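Local coordinates for protein putative pyridoxamine 5-phosphate-dependent dehydrase, Wbdk (Escherichia coli, PDB 2GMS) that removes the C3'-hydroxyl group from GDP-4-keto-6-deoxy-D-mannose in the biosynthesis of L-colitose, using a coenzyme B6 cofactor, at residues Ile132-Leu137 against Leu158-Cys163; Gly182-Phe187 against Cys199-Asp204. All blocks are in the same frame, centred on the assembly; numbering follows the deposited sequence. Where two conformers were deposited one is given.

Interaction 1 of 2, residues Ile132-Leu137 against Leu158-Cys163. With P0P ([4-(dihydroxymethyl)-5-hydroxy-6-methylpyridin-3-yl]methyl dihydrogen phosphate), chain D.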
loop_
_atom_site.group_PDB
_atom_site.type_symbol
_atom_site.label_atom_id
_atom_site.label_comp_id
_atom_site.label_asym_id
_atom_site.label_seq_id
_atom_site.Cartn_x
_atom_site.Cartn_y
_atom_site.Cartn_z
ATOM N N ILE A 132 12.441 16.705 11.803
ATOM C CA ILE A 132 13.388 16.781 10.732
ATOM C C ILE A 132 13.438 15.416 10.081
ATOM O O ILE A 132 13.746 14.394 10.708
ATOM C CB ILE A 132 14.776 17.135 11.224
ATOM C CG1 ILE A 132 14.747 18.527 11.834
ATOM C CG2 ILE A 132 15.765 17.034 10.059
ATOM C CD1 ILE A 132 16.021 18.860 12.592
ATOM N N LEU A 133 13.095 15.398 8.816
ATOM C CA LEU A 133 13.121 14.147 8.122
ATOM C C LEU A 133 14.337 14.121 7.229
ATOM O O LEU A 133 14.320 14.731 6.161
ATOM C CB LEU A 133 11.828 13.933 7.324
ATOM C CG LEU A 133 11.882 12.786 6.308
ATOM C CD1 LEU A 133 12.167 11.466 7.008
ATOM C CD2 LEU A 133 10.528 12.688 5.637
ATOM N N THR A 134 15.382 13.416 7.699
ATOM C CA THR A 134 16.627 13.285 6.960
ATOM C C THR A 134 16.542 12.138 5.967
ATOM O O THR A 134 15.760 11.213 6.144
ATOM C CB THR A 134 17.860 13.073 7.865
ATOM O OG1 THR A 134 17.745 11.872 8.614
ATOM C CG2 THR A 134 18.062 14.258 8.791
ATOM N N VAL A 135 17.371 12.212 4.941
ATOM C CA VAL A 135 17.448 11.208 3.911
ATOM C C VAL A 135 18.922 10.870 3.735
ATOM O O VAL A 135 19.731 11.770 3.577
ATOM C CB VAL A 135 16.799 11.726 2.604
ATOM C CG1 VAL A 135 17.015 10.787 1.425
ATOM C CG2 VAL A 135 15.309 12.028 2.767
ATOM N N ASN A 136 19.304 9.596 3.798
ATOM C CA ASN A 136 20.723 9.275 3.606
ATOM C C ASN A 136 20.864 8.965 2.132
ATOM O O ASN A 136 20.459 7.900 1.679
ATOM C CB ASN A 136 21.153 8.104 4.486
ATOM C CG ASN A 136 20.876 8.405 5.932
ATOM O OD1 ASN A 136 21.340 9.426 6.449
ATOM N ND2 ASN A 136 20.134 7.519 6.600
ATOM N N LEU A 137 21.355 9.932 1.358
ATOM C CA LEU A 137 21.418 9.768 -0.081
ATOM C C LEU A 137 22.517 8.918 -0.669
ATOM O O LEU A 137 23.690 9.104 -0.375
ATOM C CB LEU A 137 21.421 11.130 -0.786
ATOM C CG LEU A 137 20.553 11.207 -2.043
ATOM C CD1 LEU A 137 19.071 11.233 -1.699
ATOM C CD2 LEU A 137 20.936 12.445 -2.849
ATOM N N LEU A 158 13.511 13.398 15.096
ATOM C CA LEU A 158 14.396 13.128 14.002
ATOM C C LEU A 158 13.927 11.861 13.328
ATOM O O LEU A 158 13.712 10.849 13.995
ATOM C CB LEU A 158 15.817 12.871 14.496
ATOM C CG LEU A 158 16.743 12.467 13.340
ATOM C CD1 LEU A 158 16.950 13.638 12.391
ATOM C CD2 LEU A 158 18.104 12.055 13.891
ATOM N N LEU A 159 13.763 11.932 12.018
ATOM C CA LEU A 159 13.353 10.772 11.264
ATOM C C LEU A 159 14.355 10.500 10.161
ATOM O O LEU A 159 15.096 11.399 9.746
ATOM C CB LEU A 159 11.952 10.937 10.664
ATOM C CG LEU A 159 10.896 11.183 11.728
ATOM C CD1 LEU A 159 9.649 11.638 11.002
ATOM C CD2 LEU A 159 10.591 9.879 12.484
ATOM N N GLU A 160 14.350 9.254 9.675
ATOM C CA GLU A 160 15.226 8.859 8.590
ATOM C C GLU A 160 14.567 8.064 7.478
ATOM O O GLU A 160 13.925 7.042 7.706
ATOM C CB GLU A 160 16.389 7.957 9.052
ATOM C CG GLU A 160 17.479 8.606 9.913
ATOM C CD GLU A 160 18.521 7.596 10.276
ATOM O OE1 GLU A 160 19.397 7.261 9.485
ATOM O OE2 GLU A 160 18.363 7.083 11.474
ATOM N N ASP A 161 14.785 8.523 6.255
ATOM C CA ASP A 161 14.377 7.762 5.100
ATOM C C ASP A 161 15.716 7.117 4.702
ATOM O O ASP A 161 16.616 7.799 4.194
ATOM C CB ASP A 161 13.805 8.613 3.949
ATOM C CG ASP A 161 13.551 7.818 2.697
ATOM O OD1 ASP A 161 14.156 6.776 2.431
ATOM O OD2 ASP A 161 12.623 8.351 1.910
ATOM N N ASN A 162 15.868 5.819 5.007
ATOM C CA ASN A 162 17.096 5.083 4.723
ATOM C C ASN A 162 16.936 4.100 3.557
ATOM O O ASN A 162 17.652 3.091 3.478
ATOM C CB ASN A 162 17.587 4.312 5.974
ATOM C CG ASN A 162 19.076 4.020 5.914
ATOM O OD1 ASN A 162 19.841 4.924 5.582
ATOM N ND2 ASN A 162 19.485 2.782 6.215
ATOM N N CYS A 163 16.004 4.429 2.660
ATOM C CA CYS A 163 15.704 3.614 1.495
ATOM C C CYS A 163 16.855 3.388 0.521
ATOM O O CYS A 163 16.787 2.470 -0.277
ATOM C CB CYS A 163 14.406 4.025 0.776
ATOM S SG CYS A 163 12.989 3.670 1.843
HETATM O O3 P0P D . 15.099 6.201 -2.927
HETATM N N1 P0P D . 12.638 6.895 -0.459
HETATM C C2 P0P D . 13.755 6.983 -1.152
HETATM C C2A P0P D . 14.815 7.993 -0.786
HETATM C C3 P0P D . 13.962 6.144 -2.212
HETATM C C4 P0P D . 12.982 5.209 -2.538
HETATM C C4A P0P D . 13.242 4.261 -3.686
HETATM O O4A P0P D . 14.617 4.246 -3.975
HETATM O O4B P0P D . 12.537 4.649 -4.825
HETATM C C5 P0P D . 11.751 5.169 -1.844
HETATM C C6 P0P D . 11.673 6.017 -0.766
HETATM C C5A P0P D . 10.923 4.146 -2.198
HETATM O O4P P0P D . 11.020 2.829 -1.894
HETATM P P P0P D . 10.062 1.911 -2.786
HETATM O O1P P0P D . 10.519 2.067 -4.183
HETATM O O2P P0P D . 10.343 0.409 -2.271
HETATM O O3P P0P D . 8.502 2.282 -2.639
#
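Asn136 reaches across to the neighbouring strand with its ND2 and gives one N-H to each of two acceptors, Glu160 OE1 and Asn162 OD1. The carboxylate of Glu160 is turned 77° from the amide plane of Asn136, yet its OE1 lies in that plane, 3.0 Å from ND2, and accepts on the anti lone pair. Asn162 OD1, 2.8 Å from Asn136 ND2, is approached from above its own carbonyl plane. Asn142 ND2 meets Asn136 OD1, while Gly176 N and Gly179 N bind the two carboxylate oxygens of Glu160, so this buried polar group is held from several sides.

On the face that carries Glu160, Thr134 OG1 sits between its backbone N and carbonyl carbon (chi1 62°), which folds the hydroxyl back to donate to Leu159 O at 2.9 Å. That oxygen also takes Thr134 N, a bifurcated acceptor within the parallel pairing. Thr134 CG2 meets Leu158 CD1 at 3.8 Å. The other face carries Leu133, whose CD1 lies 3.7 Å from Leu159 CB, and Val135, which lies beside Asp161 and points the same way, its CG2 against Asp161 CB.

Asp161 OD1 accepts from Cys163 N in an Asx turn that leads out of the paired residues. Asp161 OD2 lies 2.8 Å from N1 of the hydrated pyridoxal phosphate (P0P) and is hydrogen-bonded to Thr93 and Asn62. This is the aspartate-to-pyridine-nitrogen pairing of fold-type I coenzyme B6 enzymes, set at the C-terminal edge of a beta-alpha-beta unit. A carboxylate here would be expected to favour a protonated ring nitrogen and so strengthen the cofactor as an electron sink.

Interaction 2 of 2, residues Gly182-Phe187 against Cys199-Asp204. With P0P ([4-(dihydroxymethyl)-5-hydroxy-6-methylpyridin-3-yl]methyl dihydrogen phosphate), chain D.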
loop_
_atom_site.group_PDB
_atom_site.type_symbol
_atom_site.label_atom_id
_atom_site.label_comp_id
_atom_site.label_asym_id
_atom_site.label_seq_id
_atom_site.Cartn_x
_atom_site.Cartn_y
_atom_site.Cartn_z
ATOM N N GLY A 182 13.191 4.748 11.264
ATOM C CA GLY A 182 13.996 4.727 10.070
ATOM C C GLY A 182 13.315 3.856 9.003
ATOM O O GLY A 182 12.780 2.781 9.329
ATOM N N THR A 183 13.328 4.278 7.725
ATOM C CA THR A 183 12.718 3.434 6.694
ATOM C C THR A 183 13.765 2.837 5.744
ATOM O O THR A 183 14.821 3.443 5.519
ATOM C CB THR A 183 11.585 4.113 5.903
ATOM O OG1 THR A 183 12.178 5.201 5.250
ATOM C CG2 THR A 183 10.442 4.577 6.819
ATOM N N PHE A 184 13.434 1.665 5.193
ATOM C CA PHE A 184 14.260 0.909 4.262
ATOM C C PHE A 184 13.408 0.367 3.114
ATOM O O PHE A 184 12.186 0.207 3.228
ATOM C CB PHE A 184 14.940 -0.314 4.926
ATOM C CG PHE A 184 15.845 -0.006 6.095
ATOM C CD1 PHE A 184 15.325 0.416 7.322
ATOM C CD2 PHE A 184 17.226 -0.181 5.988
ATOM C CE1 PHE A 184 16.150 0.711 8.411
ATOM C CE2 PHE A 184 18.075 0.086 7.065
ATOM C CZ PHE A 184 17.526 0.531 8.272
ATOM N N SER A 185 14.088 0.066 2.009
ATOM C CA SER A 185 13.429 -0.463 0.832
ATOM C C SER A 185 14.167 -1.699 0.357
ATOM O O SER A 185 15.398 -1.732 0.358
ATOM C CB SER A 185 13.362 0.588 -0.275
ATOM O OG SER A 185 13.025 -0.006 -1.530
ATOM N N SER A 186 13.385 -2.707 -0.019
ATOM C CA SER A 186 13.908 -3.944 -0.559
ATOM C C SER A 186 13.371 -4.173 -1.966
ATOM O O SER A 186 13.155 -5.285 -2.445
ATOM C CB SER A 186 13.735 -5.142 0.342
ATOM O OG SER A 186 12.359 -5.433 0.465
ATOM N N PHE A 187 13.138 -3.065 -2.643
ATOM C CA PHE A 187 12.669 -3.163 -4.003
ATOM C C PHE A 187 13.840 -3.625 -4.881
ATOM O O PHE A 187 15.008 -3.548 -4.477
ATOM C CB PHE A 187 12.215 -1.773 -4.484
ATOM C CG PHE A 187 11.765 -1.779 -5.927
ATOM C CD1 PHE A 187 10.601 -2.446 -6.297
ATOM C CD2 PHE A 187 12.486 -1.114 -6.921
ATOM C CE1 PHE A 187 10.166 -2.451 -7.623
ATOM C CE2 PHE A 187 12.066 -1.105 -8.254
ATOM C CZ PHE A 187 10.905 -1.791 -8.608
ATOM N N CYS A 199 10.638 -1.656 5.131
ATOM C CA CYS A 199 10.714 -1.949 6.537
ATOM C C CYS A 199 10.863 -0.673 7.331
ATOM O O CYS A 199 11.462 0.289 6.852
ATOM C CB CYS A 199 11.974 -2.774 6.874
ATOM S SG CYS A 199 11.726 -3.810 8.343
ATOM N N ILE A 200 10.346 -0.701 8.558
ATOM C CA ILE A 200 10.475 0.404 9.481
ATOM C C ILE A 200 11.148 -0.133 10.738
ATOM O O ILE A 200 10.775 -1.184 11.269
ATOM C CB ILE A 200 9.137 1.032 9.885
ATOM C CG1 ILE A 200 8.306 1.329 8.642
ATOM C CG2 ILE A 200 9.421 2.337 10.647
ATOM C CD1 ILE A 200 6.817 1.383 8.930
ATOM N N VAL A 201 12.135 0.578 11.232
ATOM C CA VAL A 201 12.748 0.128 12.469
ATOM C C VAL A 201 12.463 1.197 13.520
ATOM O O VAL A 201 12.231 2.369 13.187
ATOM C CB VAL A 201 14.244 -0.198 12.391
ATOM C CG1 VAL A 201 14.528 -1.320 11.404
ATOM C CG2 VAL A 201 15.076 1.049 12.074
ATOM N N THR A 202 12.457 0.796 14.780
ATOM C CA THR A 202 12.235 1.720 15.880
ATOM C C THR A 202 12.648 1.065 17.186
ATOM O O THR A 202 12.722 -0.160 17.288
ATOM C CB THR A 202 10.756 2.216 15.961
ATOM O OG1 THR A 202 10.646 3.272 16.890
ATOM C CG2 THR A 202 9.782 1.094 16.329
ATOM N N ASP A 203 12.928 1.880 18.190
ATOM C CA ASP A 203 13.240 1.384 19.505
ATOM C C ASP A 203 12.082 1.691 20.454
ATOM O O ASP A 203 12.085 1.268 21.594
ATOM C CB ASP A 203 14.564 1.921 20.039
ATOM C CG ASP A 203 15.740 1.295 19.328
ATOM O OD1 ASP A 203 15.784 0.134 18.955
ATOM O OD2 ASP A 203 16.713 2.132 19.133
ATOM N N ASP A 204 11.077 2.413 19.956
ATOM C CA ASP A 204 9.917 2.790 20.733
ATOM C C ASP A 204 8.797 1.747 20.687
ATOM O O ASP A 204 8.237 1.452 19.641
ATOM C CB ASP A 204 9.393 4.134 20.235
ATOM C CG ASP A 204 8.484 4.770 21.248
ATOM O OD1 ASP A 204 8.808 5.719 21.914
ATOM O OD2 ASP A 204 7.325 4.193 21.364
HETATM O O3 P0P D . 15.099 6.201 -2.927
HETATM N N1 P0P D . 12.638 6.895 -0.459
HETATM C C2 P0P D . 13.755 6.983 -1.152
HETATM C C2A P0P D . 14.815 7.993 -0.786
HETATM C C3 P0P D . 13.962 6.144 -2.212
HETATM C C4 P0P D . 12.982 5.209 -2.538
HETATM C C4A P0P D . 13.242 4.261 -3.686
HETATM O O4A P0P D . 14.617 4.246 -3.975
HETATM O O4B P0P D . 12.537 4.649 -4.825
HETATM C C5 P0P D . 11.751 5.169 -1.844
HETATM C C6 P0P D . 11.673 6.017 -0.766
HETATM C C5A P0P D . 10.923 4.146 -2.198
HETATM O O4P P0P D . 11.020 2.829 -1.894
HETATM P P P0P D . 10.062 1.911 -2.786
HETATM O O1P P0P D . 10.519 2.067 -4.183
HETATM O O2P P0P D . 10.343 0.409 -2.271
HETATM O O3P P0P D . 8.502 2.282 -2.639
#
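Phe184 turns the edge of its ring to the strand 198-202: CE1 lies 3.8 Å from Val201 CG2, and Cys199 O sits at the same edge, in the ring plane. With CG beside its own backbone N (chi1 -59°), the ring is turned toward Val201. Gly182, having no side chain, lets Val201 CG2 come close to the backbone there. Cys199 CB packs against Phe184 CB at 4.3 Å. Beneath these side chains, Gly182 with Val201 and Phe184 with Cys199 form antiparallel hydrogen-bonded pairs; Val201 N to Gly182 O measures 3.0 Å and Phe184 N to Cys199 O 2.9 Å. The non-hydrogen-bonded pair between them, Thr183 and Ile200, faces the other way.

Just beyond the paired residues, Ser185 OG donates to cofactor O2P at 2.8 Å and accepts from Phe187 N, an ST turn, so that one oxygen serves both the backbone and the phosphate. Phe187 itself packs on Arg252 of the second subunit.

Around this core, Phe43 and Phe47 of helix 34-47 meet the Phe184 ring, Thr183 and Ile200 lie against helix 58-68, and strand 51-55 borders strand 198-202 on its far side. Asp204 N-caps helix 205-214, which follows directly.

Overall arrangement
Along the chain, strand 129-135 comes first; helix 144-151 carries the polypeptide over to strand 157-161, and interaction 1 closes that beta-alpha-beta crossover. After a further connection, strand 181-185 enters parallel beside 157-161. The segment holding His190, the likely proton donor/acceptor, then leads back to strand 198-202, where interaction 2 closes a shorter loop between antiparallel strands. The two contacts follow in series, neither nested nor crossed, and join within one sheet: Glu160 O lies 2.8 Å from Thr183 N, a probable hydrogen bond. Together they span four adjacent strands, both reaching the same cofactor from the parallel neighbours 157-161 and 181-185.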